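Local coordinates for protein kallistatin (Homo sapiens, PDB 6F4V) that inhibits tissue kallikrein as a secreted serpin, forming a stable equimolar complex with the protease and being cleaved at its reactive site, at residues G94-S100 / L160-N165; E312-H318 / A334-K340. All coordinates share one frame; numbering follows the deposited sequence.

Contact 1: G94-S100 / L160-N165; sequences GSALFLS and LMVLVN
Phe98 presents the edge of its ring to Val164: CE1 of Phe98 lies 3.9 Å from CG2 of Val164, close to the ring plane. The same methyl also touches CB of Ala96, and Ile136 of helix 129-143 covers Phe98, Val162 and Val164 from this side. On the other face of the sheet CD2 of Leu97 bears on CB of Leu163 at 4.0 Å. Leu99 and Met161 run side by side there, with CD2 of Leu99 3.9 Å from CG of Met161. Because the Met161 chain turns at its last torsion (chi3 92°), CE swings toward CD2 of Leu97, and Phe109 of helix 107-117 packs on both residues. Between these two apolar layers run the antiparallel backbones, their axes 168° apart. Five N-H...O bonds join them, the shortest from Phe98 N to Val162 O at 2.8 Å and nearly straight (176°). At the polar edge a water receives the Asn165 ND2 proton at 3.0 Å and hydrogen-bonds Ser95 OG at 2.7 Å, bridging a non-hydrogen-bonded pair. OD1 of Asn165 is held by Ser35 OG. The chemistry thus divides by position: side-chain carbon fills both faces of the middle, backbone hydrogen bonds lie between them, and the buried polar groups of Ser95 and Asn165 collect at one end, where water and a helix serine satisfy them.

Contact 2: E312-H318 / A334-K340; sequences EASKSFH and ATSFAIK
The large central sheet of the serpin fold holds this contact, within the beta hairpin of strands 312-324 and 328-340. The two segments run antiparallel but form two ladders whose register differs by one residue. In the first, Glu312 and Lys340 exchange backbone bonds, and Ser314 N then reaches Ala338 O at 2.7 Å. The slip follows at once, for Ala338 N turns to Lys315 O, not to an atom of Ser314. Beyond it the serines take over: Ser316 OG, anti to N (chi1 179°), donates almost head-on to Ser336 O at 2.7 Å and also bonds Tyr40 OH. Ser336 OG in turn accepts Phe317 N at 3.2 Å, while Ser336 N gives to Phe317 O. In the second ladder His318 ND1 and Thr335 OG1 share a bond of 2.8 Å. Ser35 OG is a further partner of that hydroxyl, and the other histidine nitrogen, NE2, meets Ser32 N, so the ring is held at two points. Phe337 places CZ 3.6 Å from CB of Ala313, and Tyr40 stands nearly perpendicular to its ring. At the outer end Lys340 crosses Glu312, CE 3.2 Å from OE2; NZ stays 4.2 Å from OE2, beyond a salt bridge, and reaches Ser314 OG through a water. With an alanine here, Glu312 would probably lose the methylene cover on its side chain and the nearby positive charge, and the water its ammonium donor. With strand 328-340 lying between strands 159-172 and 312-324 and the chain ending just past Lys340, the geometry is consistent with a reactive loop inserted into the central sheet, as in cleaved serpins.

From the N terminus, contact 1 comes first: pairing 94-100 with 160-165 closes a loop of 59 residues that includes helices 107-117 and 129-143. Contact 2 opens and closes later, across 15 residues that are mostly strand. The two are therefore in series, neither nested nor crossed. They meet laterally, their centres about 9 Å apart, because strands 159-172 and 328-340 are neighbours in one sheet. Two probable backbone bonds mark the seam, Phe337 N to Leu163 O at 2.8 Å and Ile339 N to Met161 O at 2.9 Å; a classic beta bulge at Leu160 and Met161 faces Ile339. Four strands adjacent in the sheet, 89-100, 159-172, 328-340 and 312-324, are thus joined.

Contact 1: G94-S100 / L160-N165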
loop_
_atom_site.group_PDB
_atom_site.type_symbol
_atom_site.label_atom_id
_atom_site.label_comp_id
_atom_site.label_asym_id
_atom_site.label_seq_id
_atom_site.Cartn_x
_atom_site.Cartn_y
_atom_site.Cartn_z
ATOM N N GLY A 94 -0.966 -7.042 10.231
ATOM C CA GLY A 94 -1.929 -7.786 11.023
ATOM C C GLY A 94 -3.335 -7.554 10.507
ATOM O O GLY A 94 -3.573 -6.637 9.709
ATOM N N SER A 95 -4.248 -8.391 10.977
ATOM C CA SER A 95 -5.628 -8.412 10.532
ATOM C C SER A 95 -6.519 -8.578 11.736
ATOM O O SER A 95 -6.099 -9.145 12.742
ATOM C CB SER A 95 -5.846 -9.603 9.601
ATOM O OG SER A 95 -5.105 -9.428 8.387
ATOM N N ALA A 96 -7.777 -8.197 11.581
ATOM C CA ALA A 96 -8.755 -8.373 12.626
ATOM C C ALA A 96 -10.159 -8.400 12.034
ATOM O O ALA A 96 -10.423 -7.800 10.968
ATOM C CB ALA A 96 -8.623 -7.252 13.647
ATOM N N LEU A 97 -11.047 -9.111 12.731
ATOM C CA LEU A 97 -12.435 -9.080 12.435
ATOM C C LEU A 97 -13.148 -8.558 13.688
ATOM O O LEU A 97 -12.953 -9.076 14.799
ATOM C CB LEU A 97 -12.954 -10.487 12.134
ATOM C CG LEU A 97 -12.339 -11.255 10.963
ATOM C CD1 LEU A 97 -12.945 -12.649 10.932
ATOM C CD2 LEU A 97 -12.589 -10.521 9.661
ATOM N N PHE A 98 -13.967 -7.549 13.485
ATOM C CA PHE A 98 -14.859 -7.037 14.502
ATOM C C PHE A 98 -16.224 -7.655 14.228
ATOM O O PHE A 98 -16.837 -7.369 13.215
ATOM C CB PHE A 98 -14.843 -5.511 14.475
ATOM C CG PHE A 98 -13.532 -4.954 14.897
ATOM C CD1 PHE A 98 -12.497 -4.806 13.983
ATOM C CD2 PHE A 98 -13.306 -4.608 16.229
ATOM C CE1 PHE A 98 -11.270 -4.308 14.382
ATOM C CE2 PHE A 98 -12.073 -4.120 16.635
ATOM C CZ PHE A 98 -11.056 -3.965 15.709
ATOM N N LEU A 99 -16.656 -8.545 15.126
ATOM C CA LEU A 99 -17.814 -9.407 14.925
ATOM C C LEU A 99 -18.990 -8.946 15.771
ATOM O O LEU A 99 -18.810 -8.631 16.935
ATOM C CB LEU A 99 -17.450 -10.820 15.353
ATOM C CG LEU A 99 -16.265 -11.480 14.652
ATOM C CD1 LEU A 99 -15.994 -12.838 15.273
ATOM C CD2 LEU A 99 -16.523 -11.606 13.161
ATOM N N SER A 100 -20.185 -8.931 15.197
ATOM C CA SER A 100 -21.394 -8.594 15.953
ATOM C C SER A 100 -21.521 -9.542 17.158
ATOM O O SER A 100 -21.399 -10.752 16.992
ATOM C CB SER A 100 -22.638 -8.706 15.060
ATOM O OG SER A 100 -23.830 -8.398 15.784
ATOM N N LEU A 160 -22.805 -5.934 10.522
ATOM C CA LEU A 160 -22.574 -7.065 11.423
ATOM C C LEU A 160 -21.110 -7.510 11.508
ATOM O O LEU A 160 -20.770 -8.341 12.344
ATOM C CB LEU A 160 -23.429 -8.248 10.971
ATOM C CG LEU A 160 -24.947 -7.983 10.863
ATOM C CD1 LEU A 160 -25.607 -9.152 10.136
ATOM C CD2 LEU A 160 -25.596 -7.741 12.232
ATOM N N MET A 161 -20.247 -6.984 10.632
ATOM C CA MET A 161 -18.826 -7.315 10.705
ATOM C C MET A 161 -18.005 -6.240 10.012
ATOM O O MET A 161 -18.400 -5.727 8.981
ATOM C CB MET A 161 -18.547 -8.686 10.055
ATOM C CG MET A 161 -17.109 -9.158 10.172
ATOM S SD MET A 161 -16.801 -10.648 9.198
ATOM C CE MET A 161 -16.250 -9.910 7.655
ATOM N N VAL A 162 -16.856 -5.918 10.593
ATOM C CA VAL A 162 -15.879 -5.093 9.913
ATOM C C VAL A 162 -14.556 -5.848 9.922
ATOM O O VAL A 162 -14.065 -6.250 10.983
ATOM C CB VAL A 162 -15.717 -3.718 10.567
ATOM C CG1 VAL A 162 -14.620 -2.924 9.865
ATOM C CG2 VAL A 162 -17.021 -2.959 10.521
ATOM N N LEU A 163 -14.020 -6.057 8.723
ATOM C CA LEU A 163 -12.699 -6.615 8.532
ATOM C C LEU A 163 -11.724 -5.461 8.448
ATOM O O LEU A 163 -12.007 -4.450 7.809
ATOM C CB LEU A 163 -12.702 -7.394 7.234
ATOM C CG LEU A 163 -11.439 -8.017 6.711
ATOM C CD1 LEU A 163 -11.822 -9.286 5.927
ATOM C CD2 LEU A 163 -10.596 -7.071 5.861
ATOM N N VAL A 164 -10.573 -5.606 9.095
ATOM C CA VAL A 164 -9.503 -4.650 8.933
ATOM C C VAL A 164 -8.157 -5.321 8.812
ATOM O O VAL A 164 -7.914 -6.420 9.347
ATOM C CB VAL A 164 -9.432 -3.575 10.044
ATOM C CG1 VAL A 164 -10.780 -2.947 10.279
ATOM C CG2 VAL A 164 -8.892 -4.140 11.340
ATOM N N ASN A 165 -7.261 -4.657 8.100
ATOM C CA ASN A 165 -5.864 -4.971 8.286
ATOM C C ASN A 165 -5.035 -3.729 8.294
ATOM O O ASN A 165 -5.526 -2.642 7.993
ATOM C CB ASN A 165 -5.390 -5.976 7.269
ATOM C CG ASN A 165 -5.152 -5.398 5.915
ATOM O OD1 ASN A 165 -5.058 -4.202 5.745
ATOM N ND2 ASN A 165 -5.025 -6.271 4.929
HETATM O O HOH W 1 -5.727 -9.093 5.780
#

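Contact 2: E312-H318 / A334-K340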
loop_
_atom_site.group_PDB
_atom_site.type_symbol
_atom_site.label_atom_id
_atom_site.label_comp_id
_atom_site.label_asym_id
_atom_site.label_seq_id
_atom_site.Cartn_x
_atom_site.Cartn_y
_atom_site.Cartn_z
ATOM N N GLU A 312 -24.384 -8.284 2.584
ATOM C CA GLU A 312 -23.841 -7.552 1.447
ATOM C C GLU A 312 -22.727 -6.587 1.874
ATOM O O GLU A 312 -22.584 -6.246 3.061
ATOM C CB GLU A 312 -24.977 -6.897 0.645
ATOM C CG GLU A 312 -25.574 -5.676 1.264
ATOM C CD GLU A 312 -26.914 -5.278 0.629
ATOM O OE1 GLU A 312 -27.145 -5.562 -0.586
ATOM O OE2 GLU A 312 -27.727 -4.681 1.374
ATOM N N ALA A 313 -21.927 -6.177 0.895
ATOM C CA ALA A 313 -20.859 -5.218 1.136
ATOM C C ALA A 313 -21.429 -3.876 1.565
ATOM O O ALA A 313 -22.446 -3.455 1.039
ATOM C CB ALA A 313 -20.028 -5.035 -0.123
ATOM N N SER A 314 -20.783 -3.235 2.535
ATOM C CA SER A 314 -21.067 -1.878 2.927
ATOM C C SER A 314 -19.809 -1.040 2.573
ATOM O O SER A 314 -19.282 -1.183 1.473
ATOM C CB SER A 314 -21.489 -1.796 4.398
ATOM O OG SER A 314 -22.089 -0.521 4.659
ATOM N N LYS A 315 -19.341 -0.166 3.451
ATOM C CA LYS A 315 -18.256 0.743 3.116
ATOM C C LYS A 315 -16.904 0.037 3.256
ATOM O O LYS A 315 -16.743 -0.851 4.097
ATOM C CB LYS A 315 -18.270 1.972 4.040
ATOM C CG LYS A 315 -19.494 2.897 3.925
ATOM C CD LYS A 315 -19.766 3.436 2.524
ATOM C CE LYS A 315 -18.774 4.530 2.141
ATOM N NZ LYS A 315 -18.959 4.986 0.740
ATOM N N SER A 316 -15.937 0.491 2.467
ATOM C CA SER A 316 -14.539 0.015 2.541
ATOM C C SER A 316 -13.585 1.183 2.357
ATOM O O SER A 316 -13.658 1.907 1.339
ATOM C CB SER A 316 -14.251 -1.068 1.473
ATOM O OG SER A 316 -12.890 -1.523 1.510
ATOM N N PHE A 317 -12.714 1.399 3.353
ATOM C CA PHE A 317 -11.793 2.536 3.345
ATOM C C PHE A 317 -10.360 2.080 3.299
ATOM O O PHE A 317 -10.032 0.974 3.744
ATOM C CB PHE A 317 -12.022 3.417 4.577
ATOM C CG PHE A 317 -13.419 3.944 4.667
ATOM C CD1 PHE A 317 -13.843 4.987 3.820
ATOM C CD2 PHE A 317 -14.330 3.380 5.545
ATOM C CE1 PHE A 317 -15.145 5.485 3.893
ATOM C CE2 PHE A 317 -15.644 3.865 5.604
ATOM C CZ PHE A 317 -16.041 4.905 4.785
ATOM N N HIS A 318 -9.510 2.922 2.740
ATOM C CA HIS A 318 -8.070 2.723 2.805
ATOM C C HIS A 318 -7.399 4.066 3.099
ATOM O O HIS A 318 -7.707 5.056 2.449
ATOM C CB HIS A 318 -7.517 2.173 1.482
ATOM C CG HIS A 318 -6.050 1.875 1.545
ATOM N ND1 HIS A 318 -5.559 0.741 2.146
ATOM C CD2 HIS A 318 -4.977 2.570 1.106
ATOM C CE1 HIS A 318 -4.236 0.757 2.078
ATOM N NE2 HIS A 318 -3.857 1.865 1.460
ATOM N N ALA A 334 -3.856 1.191 6.393
ATOM C CA ALA A 334 -4.851 0.244 6.819
ATOM C C ALA A 334 -6.032 0.219 5.872
ATOM O O ALA A 334 -6.282 1.184 5.164
ATOM C CB ALA A 334 -5.297 0.592 8.228
ATOM N N THR A 335 -6.749 -0.901 5.888
ATOM C CA THR A 335 -7.907 -1.127 5.022
ATOM C C THR A 335 -9.017 -1.690 5.870
ATOM O O THR A 335 -8.777 -2.584 6.678
ATOM C CB THR A 335 -7.558 -2.173 3.929
ATOM O OG1 THR A 335 -6.442 -1.714 3.175
ATOM C CG2 THR A 335 -8.733 -2.430 2.995
ATOM N N SER A 336 -10.223 -1.156 5.698
ATOM C CA SER A 336 -11.419 -1.703 6.317
ATOM C C SER A 336 -12.384 -2.239 5.255
ATOM O O SER A 336 -12.389 -1.771 4.104
ATOM C CB SER A 336 -12.125 -0.638 7.147
ATOM O OG SER A 336 -12.724 0.335 6.329
ATOM N N PHE A 337 -13.212 -3.191 5.665
ATOM C CA PHE A 337 -14.317 -3.669 4.837
ATOM C C PHE A 337 -15.485 -4.044 5.737
ATOM O O PHE A 337 -15.359 -4.967 6.527
ATOM C CB PHE A 337 -13.909 -4.877 4.006
ATOM C CG PHE A 337 -14.870 -5.188 2.905
ATOM C CD1 PHE A 337 -16.039 -5.905 3.130
ATOM C CD2 PHE A 337 -14.636 -4.711 1.649
ATOM C CE1 PHE A 337 -16.918 -6.142 2.066
ATOM C CE2 PHE A 337 -15.503 -4.956 0.609
ATOM C CZ PHE A 337 -16.644 -5.657 0.817
ATOM N N ALA A 338 -16.612 -3.349 5.575
ATOM C CA ALA A 338 -17.789 -3.540 6.399
ATOM C C ALA A 338 -18.831 -4.341 5.621
ATOM O O ALA A 338 -18.992 -4.172 4.399
ATOM C CB ALA A 338 -18.342 -2.191 6.837
ATOM N N ILE A 339 -19.512 -5.236 6.350
ATOM C CA ILE A 339 -20.511 -6.142 5.805
ATOM C C ILE A 339 -21.800 -5.855 6.544
ATOM O O ILE A 339 -21.793 -5.789 7.775
ATOM C CB ILE A 339 -20.158 -7.611 6.101
ATOM C CG1 ILE A 339 -18.783 -7.981 5.582
ATOM C CG2 ILE A 339 -21.210 -8.564 5.544
ATOM C CD1 ILE A 339 -18.697 -7.997 4.093
ATOM N N LYS A 340 -22.895 -5.688 5.802
ATOM C CA LYS A 340 -24.206 -5.408 6.408
ATOM C C LYS A 340 -25.225 -6.462 5.985
ATOM O O LYS A 340 -24.944 -7.314 5.148
ATOM C CB LYS A 340 -24.682 -4.009 6.010
ATOM C CG LYS A 340 -24.982 -3.861 4.531
ATOM C CD LYS A 340 -25.354 -2.445 4.173
ATOM C CE LYS A 340 -25.943 -2.406 2.764
ATOM N NZ LYS A 340 -25.566 -1.174 2.042
HETATM O O HOH W 2 -23.617 0.737 2.731
HETATM O O HOH W 3 -15.447 -0.033 6.512
#